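Local coordinates for SufC protein (Thermus thermophilus, PDB 2D2E), which probably binds and hydrolyses ATP as the cytoplasmic ABC-type ATPase of the Suf iron-sulfur cluster assembly system, at residues Y202-V216 against T225-Y239. Residues are numbered along the deposited sequence; the frame is centred on the assembly and turned at random.
Sequences YQRILNYIQPDKVHV and TGGPELALELEAKGY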
loop_
_atom_site.group_PDB
_atom_site.type_symbol
_atom_site.label_atom_id
_atom_site.label_comp_id
_atom_site.label_asym_id
_atom_site.label_seq_id
_atom_site.Cartn_x
_atom_site.Cartn_y
_atom_site.Cartn_z
ATOM N N TYR A 202 -13.435 1.389 6.064
ATOM C CA TYR A 202 -14.050 2.671 6.436
ATOM C C TYR A 202 -13.600 3.787 5.517
ATOM O O TYR A 202 -12.469 3.808 5.043
ATOM C CB TYR A 202 -13.645 3.087 7.856
ATOM C CG TYR A 202 -14.194 2.184 8.917
ATOM C CD1 TYR A 202 -13.349 1.340 9.645
ATOM C CD2 TYR A 202 -15.555 2.161 9.197
ATOM C CE1 TYR A 202 -13.848 0.499 10.631
ATOM C CE2 TYR A 202 -16.070 1.307 10.187
ATOM C CZ TYR A 202 -15.207 0.486 10.895
ATOM O OH TYR A 202 -15.700 -0.338 11.883
ATOM N N GLN A 203 -14.483 4.748 5.298
ATOM C CA GLN A 203 -14.164 5.900 4.470
ATOM C C GLN A 203 -13.234 6.907 5.178
ATOM O O GLN A 203 -12.575 7.698 4.517
ATOM C CB GLN A 203 -15.468 6.643 4.117
ATOM C CG GLN A 203 -15.294 7.899 3.245
ATOM C CD GLN A 203 -15.070 9.207 4.020
ATOM O OE1 GLN A 203 -15.202 9.270 5.238
ATOM N NE2 GLN A 203 -14.730 10.246 3.291
ATOM N N ARG A 204 -13.188 6.856 6.511
ATOM C CA ARG A 204 -12.414 7.824 7.306
ATOM C C ARG A 204 -11.086 8.321 6.753
ATOM O O ARG A 204 -10.879 9.527 6.632
ATOM C CB ARG A 204 -12.181 7.298 8.730
ATOM C CG ARG A 204 -11.706 8.382 9.715
ATOM C CD ARG A 204 -12.730 9.524 9.824
ATOM N NE ARG A 204 -14.078 9.000 10.050
ATOM C CZ ARG A 204 -14.534 8.556 11.217
ATOM N NH1 ARG A 204 -13.758 8.583 12.294
ATOM N NH2 ARG A 204 -15.758 8.049 11.298
ATOM N N ILE A 205 -10.181 7.410 6.420
ATOM C CA ILE A 205 -8.872 7.842 5.923
ATOM C C ILE A 205 -8.925 8.718 4.676
ATOM O O ILE A 205 -7.997 9.513 4.417
ATOM C CB ILE A 205 -7.941 6.610 5.705
ATOM C CG1 ILE A 205 -6.480 7.072 5.539
ATOM C CG2 ILE A 205 -8.399 5.803 4.481
ATOM C CD1 ILE A 205 -5.479 5.904 5.514
ATOM N N LEU A 206 -10.005 8.590 3.911
ATOM C CA LEU A 206 -10.130 9.335 2.670
ATOM C C LEU A 206 -10.434 10.808 2.868
ATOM O O LEU A 206 -10.475 11.582 1.901
ATOM C CB LEU A 206 -11.148 8.643 1.754
ATOM C CG LEU A 206 -10.760 7.184 1.498
ATOM C CD1 LEU A 206 -11.807 6.513 0.603
ATOM C CD2 LEU A 206 -9.387 7.101 0.838
ATOM N N ASN A 207 -10.643 11.192 4.121
ATOM C CA ASN A 207 -10.841 12.604 4.441
ATOM C C ASN A 207 -9.438 13.209 4.592
ATOM O O ASN A 207 -9.268 14.438 4.505
ATOM C CB ASN A 207 -11.616 12.752 5.742
ATOM C CG ASN A 207 -13.055 12.312 5.600
ATOM O OD1 ASN A 207 -13.768 12.777 4.710
ATOM N ND2 ASN A 207 -13.486 11.408 6.462
ATOM N N TYR A 208 -8.431 12.348 4.804
ATOM C CA TYR A 208 -7.049 12.815 4.945
ATOM C C TYR A 208 -6.252 12.589 3.656
ATOM O O TYR A 208 -5.336 13.341 3.360
ATOM C CB TYR A 208 -6.301 12.125 6.125
ATOM C CG TYR A 208 -7.129 11.982 7.364
ATOM C CD1 TYR A 208 -7.326 10.738 7.954
ATOM C CD2 TYR A 208 -7.773 13.092 7.931
ATOM C CE1 TYR A 208 -8.163 10.592 9.073
ATOM C CE2 TYR A 208 -8.602 12.952 9.055
ATOM C CZ TYR A 208 -8.794 11.701 9.612
ATOM O OH TYR A 208 -9.634 11.550 10.705
ATOM N N ILE A 209 -6.625 11.554 2.898
ATOM C CA ILE A 209 -5.981 11.247 1.618
ATOM C C ILE A 209 -7.103 11.334 0.594
ATOM O O ILE A 209 -7.863 10.383 0.447
ATOM C CB ILE A 209 -5.435 9.785 1.536
ATOM C CG1 ILE A 209 -4.535 9.469 2.724
ATOM C CG2 ILE A 209 -4.664 9.604 0.232
ATOM C CD1 ILE A 209 -3.955 8.031 2.728
ATOM N N GLN A 210 -7.213 12.451 -0.113
ATOM C CA GLN A 210 -8.269 12.583 -1.105
ATOM C C GLN A 210 -7.944 11.703 -2.330
ATOM O O GLN A 210 -6.929 11.908 -2.990
ATOM C CB GLN A 210 -8.385 14.040 -1.530
ATOM C CG GLN A 210 -9.358 14.226 -2.679
ATOM C CD GLN A 210 -9.924 15.630 -2.762
ATOM O OE1 GLN A 210 -9.859 16.392 -1.797
ATOM N NE2 GLN A 210 -10.505 15.990 -3.893
ATOM N N PRO A 211 -8.805 10.725 -2.652
ATOM C CA PRO A 211 -8.547 9.855 -3.802
ATOM C C PRO A 211 -9.031 10.427 -5.139
ATOM O O PRO A 211 -10.039 11.147 -5.192
ATOM C CB PRO A 211 -9.301 8.573 -3.443
ATOM C CG PRO A 211 -10.527 9.114 -2.722
ATOM C CD PRO A 211 -9.939 10.229 -1.840
ATOM N N ASP A 212 -8.298 10.118 -6.196
ATOM C CA ASP A 212 -8.674 10.536 -7.542
ATOM C C ASP A 212 -9.790 9.632 -8.045
ATOM O O ASP A 212 -10.614 10.037 -8.873
ATOM C CB ASP A 212 -7.471 10.429 -8.474
ATOM C CG ASP A 212 -6.374 11.361 -8.072
ATOM O OD1 ASP A 212 -6.604 12.598 -8.086
ATOM O OD2 ASP A 212 -5.293 10.874 -7.719
ATOM N N LYS A 213 -9.831 8.403 -7.532
ATOM C CA LYS A 213 -10.846 7.426 -7.941
ATOM C C LYS A 213 -11.053 6.436 -6.799
ATOM O O LYS A 213 -10.114 6.138 -6.051
ATOM C CB LYS A 213 -10.388 6.674 -9.207
ATOM C CG LYS A 213 -11.438 5.706 -9.796
ATOM C CD LYS A 213 -10.980 5.233 -11.178
ATOM C CE LYS A 213 -11.952 4.278 -11.849
ATOM N NZ LYS A 213 -11.447 3.934 -13.234
ATOM N N VAL A 214 -12.293 5.986 -6.651
ATOM C CA VAL A 214 -12.678 4.999 -5.652
ATOM C C VAL A 214 -13.226 3.763 -6.362
ATOM O O VAL A 214 -14.097 3.884 -7.235
ATOM C CB VAL A 214 -13.783 5.554 -4.733
ATOM C CG1 VAL A 214 -14.280 4.440 -3.791
ATOM C CG2 VAL A 214 -13.243 6.742 -3.951
ATOM N N HIS A 215 -12.700 2.588 -6.011
ATOM C CA HIS A 215 -13.162 1.298 -6.569
ATOM C C HIS A 215 -13.816 0.567 -5.403
ATOM O O HIS A 215 -13.286 0.604 -4.297
ATOM C CB HIS A 215 -11.975 0.452 -7.035
ATOM C CG HIS A 215 -11.057 1.159 -7.976
ATOM N ND1 HIS A 215 -11.103 0.982 -9.346
ATOM C CD2 HIS A 215 -10.062 2.048 -7.743
ATOM C CE1 HIS A 215 -10.177 1.734 -9.918
ATOM N NE2 HIS A 215 -9.531 2.390 -8.967
ATOM N N VAL A 216 -14.959 -0.086 -5.635
ATOM C CA VAL A 216 -15.601 -0.827 -4.546
ATOM C C VAL A 216 -15.703 -2.297 -4.934
ATOM O O VAL A 216 -16.223 -2.639 -6.013
ATOM C CB VAL A 216 -17.012 -0.314 -4.230
ATOM C CG1 VAL A 216 -17.529 -1.026 -2.958
ATOM C CG2 VAL A 216 -16.997 1.182 -4.020
ATOM N N THR A 225 -17.290 2.158 -9.424
ATOM C CA THR A 225 -16.163 3.085 -9.353
ATOM C C THR A 225 -16.732 4.487 -9.412
ATOM O O THR A 225 -17.847 4.701 -9.923
ATOM C CB THR A 225 -15.181 2.936 -10.514
ATOM O OG1 THR A 225 -15.838 3.320 -11.727
ATOM C CG2 THR A 225 -14.674 1.506 -10.633
ATOM N N GLY A 226 -15.987 5.437 -8.869
ATOM C CA GLY A 226 -16.423 6.825 -8.877
ATOM C C GLY A 226 -15.396 7.739 -8.256
ATOM O O GLY A 226 -14.251 7.329 -8.041
ATOM N N GLY A 227 -15.784 8.986 -7.993
ATOM C CA GLY A 227 -14.868 9.907 -7.344
ATOM C C GLY A 227 -15.026 9.766 -5.836
ATOM O O GLY A 227 -15.675 8.815 -5.351
ATOM N N PRO A 228 -14.449 10.689 -5.055
ATOM C CA PRO A 228 -14.523 10.675 -3.593
ATOM C C PRO A 228 -15.966 10.638 -3.076
ATOM O O PRO A 228 -16.238 10.114 -1.986
ATOM C CB PRO A 228 -13.827 11.977 -3.191
ATOM C CG PRO A 228 -12.893 12.248 -4.321
ATOM C CD PRO A 228 -13.661 11.836 -5.544
ATOM N N GLU A 229 -16.889 11.207 -3.858
ATOM C CA GLU A 229 -18.286 11.242 -3.452
ATOM C C GLU A 229 -18.847 9.841 -3.248
ATOM O O GLU A 229 -19.752 9.642 -2.434
ATOM C CB GLU A 229 -19.139 11.985 -4.495
ATOM C CG GLU A 229 -19.202 11.280 -5.841
ATOM C CD GLU A 229 -18.142 11.764 -6.820
ATOM O OE1 GLU A 229 -17.107 12.318 -6.395
ATOM O OE2 GLU A 229 -18.345 11.587 -8.041
ATOM N N LEU A 230 -18.321 8.872 -3.994
ATOM C CA LEU A 230 -18.798 7.494 -3.857
ATOM C C LEU A 230 -18.428 6.956 -2.484
ATOM O O LEU A 230 -19.227 6.284 -1.840
ATOM C CB LEU A 230 -18.206 6.595 -4.941
ATOM C CG LEU A 230 -18.529 5.090 -4.847
ATOM C CD1 LEU A 230 -20.060 4.865 -4.782
ATOM C CD2 LEU A 230 -17.911 4.364 -6.050
ATOM N N ALA A 231 -17.216 7.251 -2.015
ATOM C CA ALA A 231 -16.820 6.784 -0.686
ATOM C C ALA A 231 -17.677 7.471 0.370
ATOM O O ALA A 231 -18.053 6.869 1.366
ATOM C CB ALA A 231 -15.339 7.095 -0.430
ATOM N N LEU A 232 -17.987 8.745 0.150
ATOM C CA LEU A 232 -18.805 9.487 1.097
ATOM C C LEU A 232 -20.201 8.897 1.226
ATOM O O LEU A 232 -20.714 8.707 2.339
ATOM C CB LEU A 232 -18.901 10.958 0.665
ATOM C CG LEU A 232 -17.551 11.691 0.734
ATOM C CD1 LEU A 232 -17.556 12.958 -0.125
ATOM C CD2 LEU A 232 -17.252 12.019 2.181
ATOM N N GLU A 233 -20.820 8.598 0.091
ATOM C CA GLU A 233 -22.165 8.051 0.129
ATOM C C GLU A 233 -22.159 6.664 0.762
ATOM O O GLU A 233 -23.064 6.314 1.500
ATOM C CB GLU A 233 -22.785 8.022 -1.271
ATOM C CG GLU A 233 -24.294 7.748 -1.199
ATOM C CD GLU A 233 -25.053 8.152 -2.448
ATOM O OE1 GLU A 233 -26.304 8.190 -2.376
ATOM O OE2 GLU A 233 -24.414 8.425 -3.491
ATOM N N LEU A 234 -21.113 5.880 0.497
ATOM C CA LEU A 234 -20.992 4.558 1.107
ATOM C C LEU A 234 -20.888 4.685 2.619
ATOM O O LEU A 234 -21.462 3.884 3.359
ATOM C CB LEU A 234 -19.733 3.834 0.613
ATOM C CG LEU A 234 -19.874 2.801 -0.496
ATOM C CD1 LEU A 234 -18.475 2.315 -0.882
ATOM C CD2 LEU A 234 -20.727 1.630 -0.016
ATOM N N GLU A 235 -20.149 5.682 3.099
ATOM C CA GLU A 235 -20.031 5.841 4.533
ATOM C C GLU A 235 -21.379 6.245 5.149
ATOM O O GLU A 235 -21.761 5.756 6.214
ATOM C CB GLU A 235 -18.960 6.875 4.867
ATOM C CG GLU A 235 -18.486 6.817 6.310
ATOM C CD GLU A 235 -17.963 5.445 6.739
ATOM O OE1 GLU A 235 -17.391 4.655 5.913
ATOM O OE2 GLU A 235 -18.099 5.134 7.935
ATOM N N ALA A 236 -22.106 7.117 4.471
ATOM C CA ALA A 236 -23.406 7.559 4.986
ATOM C C ALA A 236 -24.465 6.457 4.970
ATOM O O ALA A 236 -25.189 6.265 5.955
ATOM C CB ALA A 236 -23.904 8.773 4.173
ATOM N N LYS A 237 -24.539 5.719 3.864
ATOM C CA LYS A 237 -25.565 4.690 3.704
ATOM C C LYS A 237 -25.225 3.247 3.990
ATOM O O LYS A 237 -26.126 2.457 4.286
ATOM C CB LYS A 237 -26.157 4.774 2.296
ATOM C CG LYS A 237 -26.961 6.041 2.068
ATOM C CD LYS A 237 -27.400 6.157 0.608
ATOM C CE LYS A 237 -28.234 7.405 0.374
ATOM N NZ LYS A 237 -28.497 7.596 -1.082
ATOM N N GLY A 238 -23.951 2.884 3.877
ATOM C CA GLY A 238 -23.563 1.506 4.138
ATOM C C GLY A 238 -23.371 0.649 2.893
ATOM O O GLY A 238 -23.853 0.964 1.797
ATOM N N TYR A 239 -22.667 -0.463 3.050
ATOM C CA TYR A 239 -22.413 -1.312 1.895
ATOM C C TYR A 239 -23.660 -1.980 1.319
ATOM O O TYR A 239 -23.737 -2.180 0.105
ATOM C CB TYR A 239 -21.355 -2.358 2.235
ATOM C CG TYR A 239 -19.954 -1.767 2.278
ATOM C CD1 TYR A 239 -19.325 -1.492 3.488
ATOM C CD2 TYR A 239 -19.269 -1.496 1.095
ATOM C CE1 TYR A 239 -18.026 -0.963 3.522
ATOM C CE2 TYR A 239 -17.982 -0.970 1.108
ATOM C CZ TYR A 239 -17.363 -0.707 2.326
ATOM O OH TYR A 239 -16.080 -0.208 2.341
HETATM O O HOH W 1 -14.431 10.582 0.291
HETATM O O HOH W 2 -13.856 2.808 -14.026
#
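V214 and G226 trade two backbone hydrogen bonds, V214 N to G226 O at 2.8 Å and G226 N to V214 O at 2.9 Å, and one residue on, H215 faces T225 as a non-hydrogen-bonded pair. The chain then turns at G227 into helix 228-237, which packs against strand 213-216 at 47°, closest axis approach 7.3 Å. V214 sends CG2 over the start of the helix, 4.1 Å from A231 CB. Next along, V216 CG2 meets L234 CD1 tip to tip at 3.6 Å and touches L230 CD2, while its CG1 lies at the edge of the Y239 ring. L206 CD1 meets A231 CB as well, at 3.7 Å, and the Q203 chain lies against A231 O.

This is the last β-hairpin of the ABC ATPase core, strands 213-218 and 221-226 at one margin of the mixed sheet. The loop after H201 reaches the helix through Q203 N, which gives a 161° hydrogen bond to E235 OE1 from above the carboxylate plane. Q203 has CG opposite its backbone N (chi1 180°) and bends at chi2, bringing NE2 within 3.3 Å of L232 CD2; the amide is held by N207 OD1 and by a water that also bonds P228 O. At the hairpin's open end, the extended K213 chain passes T225 CB, and a second water joins K213 NZ to T225 OG1. Further out, Y239 OH, on helix 239-244, bonds H201 O and G36 N, linking that helix to the Q203 loop and the Walker A loop, whose K42 and S43 bind ADP, absent here.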